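Local coordinates for protein salt-tolerant glutaminase (Micrococcus luteus, PDB 3AGD) that probably catalyses the hydrolysis of L-glutamine to L-glutamate and ammonium, as a salt-tolerant member of the glutaminase family, at residues P6-L9 / A10-T14; R78-A81 / A82-Q86; A230-V233 / V234-T238; R290-L293 / A294-L298. All blocks are in the same frame, centred on the assembly; numbering follows the deposited sequence.

Contact 1. Residues P6-L9 / A10-T14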
# COMPACT_ATOMS: atom_id res chain seq x y z
N PRO A 6 7.40 19.08 -13.32
CA PRO A 6 6.43 20.10 -13.72
C PRO A 6 6.28 20.13 -15.25
O PRO A 6 5.21 20.42 -15.77
CB PRO A 6 7.04 21.39 -13.18
CG PRO A 6 7.74 20.93 -11.95
CD PRO A 6 8.43 19.67 -12.44
N ASP A 7 7.38 19.83 -15.95
CA ASP A 7 7.38 19.80 -17.41
C ASP A 7 6.55 18.61 -17.87
O ASP A 7 5.82 18.69 -18.86
CB ASP A 7 8.81 19.70 -17.93
CG ASP A 7 9.57 21.01 -17.82
OD1 ASP A 7 10.79 21.01 -18.06
OD2 ASP A 7 8.94 22.04 -17.48
N TYR A 8 6.68 17.49 -17.16
CA TYR A 8 5.92 16.30 -17.48
C TYR A 8 4.43 16.64 -17.38
O TYR A 8 3.65 16.31 -18.27
CB TYR A 8 6.23 15.18 -16.48
CG TYR A 8 5.19 14.09 -16.51
CD1 TYR A 8 5.21 13.10 -17.49
CD2 TYR A 8 4.12 14.10 -15.61
CE1 TYR A 8 4.19 12.15 -17.57
CE2 TYR A 8 3.10 13.16 -15.68
CZ TYR A 8 3.14 12.19 -16.67
OH TYR A 8 2.12 11.28 -16.77
N LEU A 9 4.05 17.28 -16.28
CA LEU A 9 2.66 17.66 -16.06
C LEU A 9 2.18 18.60 -17.15
O LEU A 9 1.07 18.44 -17.67
CB LEU A 9 2.50 18.31 -14.68
CG LEU A 9 2.77 17.39 -13.47
CD1 LEU A 9 2.57 18.18 -12.19
CD2 LEU A 9 1.84 16.19 -13.51
N ALA A 10 3.00 19.59 -17.49
CA ALA A 10 2.66 20.56 -18.52
C ALA A 10 2.37 19.84 -19.83
O ALA A 10 1.43 20.19 -20.54
CB ALA A 10 3.80 21.56 -18.70
N SER A 11 3.18 18.83 -20.14
CA SER A 11 2.99 18.05 -21.36
C SER A 11 1.72 17.22 -21.27
O SER A 11 0.98 17.09 -22.24
CB SER A 11 4.19 17.11 -21.59
OG SER A 11 5.39 17.84 -21.66
N LEU A 12 1.48 16.64 -20.10
CA LEU A 12 0.29 15.83 -19.89
C LEU A 12 -0.95 16.68 -20.09
O LEU A 12 -1.91 16.26 -20.74
CB LEU A 12 0.30 15.24 -18.48
CG LEU A 12 -0.80 14.20 -18.25
CD1 LEU A 12 -0.60 13.04 -19.23
CD2 LEU A 12 -0.74 13.70 -16.81
N VAL A 13 -0.94 17.89 -19.54
CA VAL A 13 -2.07 18.80 -19.68
C VAL A 13 -2.29 19.15 -21.15
O VAL A 13 -3.42 19.12 -21.64
CB VAL A 13 -1.83 20.10 -18.89
CG1 VAL A 13 -2.93 21.11 -19.18
CG2 VAL A 13 -1.79 19.79 -17.40
N THR A 14 -1.20 19.46 -21.85
CA THR A 14 -1.28 19.80 -23.27
C THR A 14 -1.84 18.64 -24.09
O THR A 14 -2.69 18.83 -24.96
CB THR A 14 0.10 20.18 -23.85
OG1 THR A 14 0.56 21.38 -23.23
CG2 THR A 14 0.01 20.38 -25.36
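Tyr8 and Leu12, one helical turn apart, lie side by side and point the same way off the helix. The tyrosine begins poorly placed for this, since its CB leaves the backbone heading away from residues 10-14; with CG anti to the backbone N (chi1 163°), the ring is carried back alongside the leucine. The touching starts at CE2, which sits 4.0 Å from Leu12 CD2, and continues at CZ, 4.2 Å from that same Leu12 CD2. At the far end Tyr8 OH comes to 3.7 Å from Leu12 CD2 and to 4.1 Å from Leu12 CD1, so the leucine fork closes on the phenol end of the ring. The hydroxyl is hydrogen-bonded to Asp301 OD2, and a phenol suits a place that needs both an apolar ring flank and a polar end.

Both residues belong to helix 4-16, an amphipathic helix that packs on helix 289-301 and on strands 40-44 and 50-54 of the five-stranded antiparallel sheet, with Leu9 buried against Ile41, Leu43 and Ala53. Asp7 forms salt bridges with Arg2 and with Arg431 of the second subunit. Regular i to i+4 bonds run beneath: Leu12 N donates to Tyr8 O at 2.9 Å and Val13 N to Leu9 O at 2.8 Å. Ala10, small enough for close backbone packing, rests its CB 3.4 Å from Pro6 O.

Contact 2. Residues R78-A81 / A82-Q86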
# COMPACT_ATOMS: atom_id res chain seq x y z
N ARG A 78 -14.81 12.45 17.72
CA ARG A 78 -15.62 11.51 18.49
C ARG A 78 -15.00 10.16 18.79
O ARG A 78 -15.53 9.41 19.61
CB ARG A 78 -16.96 11.32 17.78
CG ARG A 78 -17.69 12.62 17.48
CD ARG A 78 -18.30 13.22 18.74
NE ARG A 78 -19.64 12.69 19.01
CZ ARG A 78 -20.70 12.96 18.26
NH1 ARG A 78 -20.60 13.74 17.20
NH2 ARG A 78 -21.88 12.43 18.57
N GLY A 79 -13.88 9.84 18.15
CA GLY A 79 -13.25 8.55 18.37
C GLY A 79 -13.84 7.51 17.42
O GLY A 79 -14.94 7.69 16.89
N PHE A 80 -13.11 6.42 17.21
CA PHE A 80 -13.56 5.37 16.30
C PHE A 80 -14.87 4.67 16.65
O PHE A 80 -15.73 4.47 15.78
CB PHE A 80 -12.46 4.31 16.13
CG PHE A 80 -11.37 4.73 15.20
CD1 PHE A 80 -10.48 5.74 15.55
CD2 PHE A 80 -11.24 4.12 13.96
CE1 PHE A 80 -9.48 6.15 14.67
CE2 PHE A 80 -10.24 4.52 13.07
CZ PHE A 80 -9.36 5.53 13.42
N ALA A 81 -15.03 4.27 17.90
CA ALA A 81 -16.24 3.57 18.31
C ALA A 81 -17.51 4.34 17.98
O ALA A 81 -18.46 3.78 17.43
CB ALA A 81 -16.18 3.25 19.81
N ALA A 82 -17.51 5.62 18.32
CA ALA A 82 -18.66 6.48 18.09
C ALA A 82 -18.97 6.64 16.60
O ALA A 82 -20.14 6.61 16.20
CB ALA A 82 -18.42 7.86 18.72
N VAL A 83 -17.94 6.83 15.79
CA VAL A 83 -18.14 6.99 14.36
C VAL A 83 -18.54 5.67 13.70
O VAL A 83 -19.45 5.64 12.87
CB VAL A 83 -16.86 7.53 13.67
CG1 VAL A 83 -17.09 7.68 12.17
CG2 VAL A 83 -16.48 8.87 14.27
N ASP A 84 -17.87 4.59 14.08
CA ASP A 84 -18.17 3.29 13.49
C ASP A 84 -19.57 2.78 13.79
O ASP A 84 -20.09 1.93 13.07
CB ASP A 84 -17.13 2.25 13.91
CG ASP A 84 -15.77 2.51 13.28
OD1 ASP A 84 -15.68 3.43 12.43
OD2 ASP A 84 -14.80 1.81 13.63
N ARG A 85 -20.19 3.31 14.84
CA ARG A 85 -21.55 2.91 15.19
C ARG A 85 -22.54 3.55 14.21
O ARG A 85 -23.64 3.04 14.03
CB ARG A 85 -21.92 3.36 16.61
CG ARG A 85 -21.50 2.41 17.73
CD ARG A 85 -22.23 2.75 19.04
NE ARG A 85 -21.68 3.92 19.73
CZ ARG A 85 -20.61 3.89 20.52
NH1 ARG A 85 -19.97 2.75 20.75
NH2 ARG A 85 -20.18 5.01 21.10
N GLN A 86 -22.13 4.65 13.57
CA GLN A 86 -23.01 5.36 12.63
C GLN A 86 -22.56 5.31 11.18
O GLN A 86 -23.34 5.63 10.27
CB GLN A 86 -23.14 6.83 13.04
CG GLN A 86 -23.60 7.09 14.47
CD GLN A 86 -25.03 6.65 14.74
OE1 GLN A 86 -25.59 6.95 15.79
NE2 GLN A 86 -25.62 5.93 13.79
O HOH W 1 -15.69 6.79 20.40
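Phe80 and Asp84 carry the tight side of this short helix. Asp84 N donates to Phe80 O over 2.7 Å in a nearly straight bond (166° at the hydrogen), and the carboxylate of Asp84 folds back so that its CG lies 3.2 Å from the same Phe80 O, with OD2 at the edge of the Phe80 ring, near its plane. The acid suits the place because its OD1 forms a salt bridge with Arg232 of helix 227-240, against which the Phe80 ring also packs. Val83 is buried against Tyr71 and Leu75, with CG2 beside the backbone N and 3.3 Å from Gly79 O; its own N bonds only weakly to that oxygen.

Toward the surface the grip slackens. Arg85 N to exposed Ala81 is a weak bond to the carbonyl O, and a water bridges the first turn, giving a proton to Arg78 O at 2.7 Å and accepting one from Ala82 N at 3.0 Å. Arg85 bends at chi3 (-77°), which brings its guanidinium back with one face over Ala81 O, 3.7 Å from the plane. At the phi of Gly79, 88°, a CB would press on the carbonyl oxygen of Arg78, so glycine fits here: it terminates helix 67-78 with positive phi and N-caps helix 80-84.

Contact 3. Residues A230-V233 / V234-T238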
# COMPACT_ATOMS: atom_id res chain seq x y z
N ALA A 230 -5.55 8.76 9.57
CA ALA A 230 -5.19 8.95 8.17
C ALA A 230 -5.32 7.62 7.42
O ALA A 230 -5.85 7.56 6.32
CB ALA A 230 -3.77 9.48 8.06
N ARG A 231 -4.83 6.55 8.04
CA ARG A 231 -4.87 5.22 7.44
C ARG A 231 -6.30 4.75 7.17
O ARG A 231 -6.57 4.12 6.15
CB ARG A 231 -4.18 4.20 8.36
CG ARG A 231 -2.68 4.04 8.13
CD ARG A 231 -2.12 3.00 9.09
NE ARG A 231 -3.17 2.06 9.49
CZ ARG A 231 -3.49 1.79 10.75
NH1 ARG A 231 -2.84 2.37 11.75
NH2 ARG A 231 -4.48 0.96 11.02
N ARG A 232 -7.20 5.04 8.10
CA ARG A 232 -8.60 4.65 7.96
C ARG A 232 -9.22 5.40 6.80
O ARG A 232 -9.99 4.84 6.02
CB ARG A 232 -9.36 4.95 9.26
CG ARG A 232 -10.89 4.98 9.11
CD ARG A 232 -11.48 3.63 8.71
NE ARG A 232 -11.58 2.68 9.82
CZ ARG A 232 -12.47 2.76 10.81
NH1 ARG A 232 -13.37 3.74 10.84
NH2 ARG A 232 -12.48 1.84 11.77
N VAL A 233 -8.88 6.68 6.68
CA VAL A 233 -9.44 7.51 5.62
C VAL A 233 -8.99 7.04 4.24
O VAL A 233 -9.80 6.86 3.33
CB VAL A 233 -9.04 8.98 5.82
CG1 VAL A 233 -9.49 9.81 4.62
CG2 VAL A 233 -9.69 9.52 7.10
N VAL A 234 -7.69 6.81 4.09
CA VAL A 234 -7.20 6.37 2.80
C VAL A 234 -7.71 4.97 2.47
O VAL A 234 -7.93 4.65 1.31
CB VAL A 234 -5.66 6.42 2.75
CG1 VAL A 234 -5.17 6.04 1.36
CG2 VAL A 234 -5.19 7.84 3.11
N SER A 235 -7.94 4.14 3.49
CA SER A 235 -8.47 2.79 3.26
C SER A 235 -9.87 2.90 2.67
O SER A 235 -10.20 2.25 1.68
CB SER A 235 -8.53 1.97 4.56
OG SER A 235 -7.25 1.57 5.00
N VAL A 236 -10.70 3.75 3.28
CA VAL A 236 -12.07 3.95 2.82
C VAL A 236 -12.13 4.55 1.42
O VAL A 236 -13.02 4.23 0.63
CB VAL A 236 -12.84 4.83 3.83
CG1 VAL A 236 -14.22 5.19 3.29
CG2 VAL A 236 -12.97 4.08 5.14
N MET A 237 -11.17 5.43 1.10
CA MET A 237 -11.09 6.04 -0.22
C MET A 237 -10.78 4.94 -1.23
O MET A 237 -11.36 4.88 -2.32
CB MET A 237 -9.97 7.09 -0.26
CG MET A 237 -10.31 8.44 0.35
SD MET A 237 -8.85 9.53 0.43
CE MET A 237 -8.61 9.90 -1.31
N THR A 238 -9.85 4.07 -0.87
CA THR A 238 -9.43 2.98 -1.73
C THR A 238 -10.61 2.08 -2.08
O THR A 238 -10.88 1.82 -3.25
CB THR A 238 -8.34 2.14 -1.04
OG1 THR A 238 -7.22 2.98 -0.72
CG2 THR A 238 -7.87 1.00 -1.95
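Val234, first of the second segment, returns its N-H to Ala230 O and rests CG2 3.3 Å from that oxygen; its apolar branches suit a site between Leu211, Pro256 and Met307 of the second subunit. Ser235 follows with two bonds to one acceptor. Its N and its OG, the latter at 2.9 Å, both donate to Arg231 O, reaching it from opposite faces of the carbonyl plane. With OG beside the backbone N (chi1 -73°) the hydroxyl is turned back toward the preceding turn, so a buried polar group is paired close to home. At Val236, CG2 meets Arg232 CD at 3.9 Å, the two side chains crossing obliquely; the arginine is bent at chi2 and chi3, and its NH1 also bonds to Tyr71 OH. Met237 lays SD 4.2 Å from Val233 CG1, a pliable thioether beside Leu211, with its side chain about 10 Å from that of glutamate-binding Ser64. Thr238 repeats the serine pattern, OG1 donating to Val234 O at 2.7 Å.

Each hydroxyl thus spends its proton on a carbonyl four residues earlier, and in this mostly buried part of the helix the charge of Arg232 is probably balanced by Asp84.

Contact 4. Residues R290-L293 / A294-L298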
# COMPACT_ATOMS: atom_id res chain seq x y z
N ARG A 290 -11.23 14.13 -17.68
CA ARG A 290 -9.78 14.28 -17.82
C ARG A 290 -9.08 14.11 -16.49
O ARG A 290 -7.91 13.73 -16.44
CB ARG A 290 -9.42 15.66 -18.36
CG ARG A 290 -9.89 15.99 -19.75
CD ARG A 290 -10.12 17.49 -19.75
NE ARG A 290 -9.80 18.14 -21.00
CZ ARG A 290 -9.92 19.45 -21.19
NH1 ARG A 290 -10.37 20.22 -20.21
NH2 ARG A 290 -9.60 19.98 -22.36
N GLY A 291 -9.78 14.45 -15.41
CA GLY A 291 -9.20 14.32 -14.08
C GLY A 291 -8.89 12.87 -13.78
O GLY A 291 -7.84 12.55 -13.23
N VAL A 292 -9.82 12.00 -14.13
CA VAL A 292 -9.65 10.57 -13.91
C VAL A 292 -8.58 10.05 -14.88
O VAL A 292 -7.69 9.29 -14.49
CB VAL A 292 -10.99 9.82 -14.14
CG1 VAL A 292 -10.73 8.35 -14.43
CG2 VAL A 292 -11.86 9.95 -12.90
N LEU A 293 -8.66 10.47 -16.13
CA LEU A 293 -7.71 10.04 -17.14
C LEU A 293 -6.29 10.44 -16.75
O LEU A 293 -5.33 9.70 -17.01
CB LEU A 293 -8.07 10.63 -18.50
CG LEU A 293 -7.22 10.19 -19.69
CD1 LEU A 293 -7.20 8.67 -19.78
CD2 LEU A 293 -7.78 10.80 -20.96
N ALA A 294 -6.15 11.60 -16.13
CA ALA A 294 -4.84 12.08 -15.69
C ALA A 294 -4.29 11.17 -14.59
O ALA A 294 -3.09 10.92 -14.54
CB ALA A 294 -4.95 13.52 -15.19
N CYS A 295 -5.16 10.69 -13.71
CA CYS A 295 -4.72 9.80 -12.64
C CYS A 295 -4.24 8.46 -13.21
O CYS A 295 -3.27 7.88 -12.71
CB CYS A 295 -5.85 9.57 -11.63
SG CYS A 295 -6.20 11.02 -10.58
N ARG A 296 -4.91 7.97 -14.25
CA ARG A 296 -4.52 6.72 -14.89
C ARG A 296 -3.13 6.89 -15.52
O ARG A 296 -2.29 6.00 -15.43
CB ARG A 296 -5.53 6.31 -15.97
CG ARG A 296 -6.91 5.93 -15.43
CD ARG A 296 -7.83 5.50 -16.57
NE ARG A 296 -9.22 5.31 -16.15
CZ ARG A 296 -9.67 4.27 -15.46
NH1 ARG A 296 -8.85 3.29 -15.09
NH2 ARG A 296 -10.96 4.19 -15.16
N ARG A 297 -2.90 8.04 -16.14
CA ARG A 297 -1.61 8.31 -16.77
C ARG A 297 -0.50 8.50 -15.73
O ARG A 297 0.63 8.07 -15.95
CB ARG A 297 -1.70 9.55 -17.67
CG ARG A 297 -2.31 9.29 -19.04
CD ARG A 297 -1.38 8.43 -19.91
NE ARG A 297 -0.19 9.15 -20.35
CZ ARG A 297 -0.15 9.98 -21.39
NH1 ARG A 297 -1.24 10.19 -22.12
NH2 ARG A 297 0.98 10.59 -21.72
N LEU A 298 -0.82 9.14 -14.61
CA LEU A 298 0.19 9.34 -13.57
C LEU A 298 0.64 7.99 -13.04
O LEU A 298 1.82 7.75 -12.82
CB LEU A 298 -0.38 10.18 -12.42
CG LEU A 298 -0.58 11.68 -12.66
CD1 LEU A 298 -1.24 12.31 -11.45
CD2 LEU A 298 0.76 12.33 -12.94
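Val292 and Arg296 stand side by side and point the same way, the valine methyl meeting the arginine at NE. The approach is Val292 CG1 to Arg296 NE at 3.8 Å, with the methyl set obliquely to the guanidinium. The arginine chain is extended from CG to NE (chi2 -178°, chi3 -172°), which carries its charged end beyond the valine to a weak hydrogen bond with Ala246 O; both side chains also touch Trp249. Below them Arg296 N donates to Val292 O at 3.1 Å.

This is one face of helix 289-301, which lies in the glutaminase family region between helix 4-16 and strand 40-44 on one hand and helix 249-252 on another. Gly291, Ala294 and Cys295 are buried, small residues that suit close packing: Ala294 CB sits 3.2 Å from Arg290 O, and Cys295 meets Trp249.

Arg297 is turned differently from its neighbour. Its first torsion (chi1 -80°) puts CG 3.7 Å from Leu293 O, and bends at chi2 and chi3 then turn the guanidinium to salt bridges with Asp301 and Glu15, while the side chain also packs on Leu16 of helix 4-16. Leu293 too touches Leu16.

How the contacts relate
Along the chain the four contacts follow in series, three inside single helices and contact 2 at the junction of helices 67-78 and 80-84. Contacts 1 and 4 have centres about 12 Å apart and touch directly: Tyr8 CE2 lies 3.7 Å from Leu298 CD2, and Leu12 CD1 lies 3.8 Å from Arg297 CZ, beside the antiparallel sheet. Contacts 2 and 3, about 15 Å apart between centres, are joined through Asp84 and Arg232. Each touching pair thus ties together helices remote in sequence. Contacts 1 and 2 lie on opposite sides of the chain's centre, about 42 Å apart between centres. Contact 3 is the most central, and its helix also meets the second subunit.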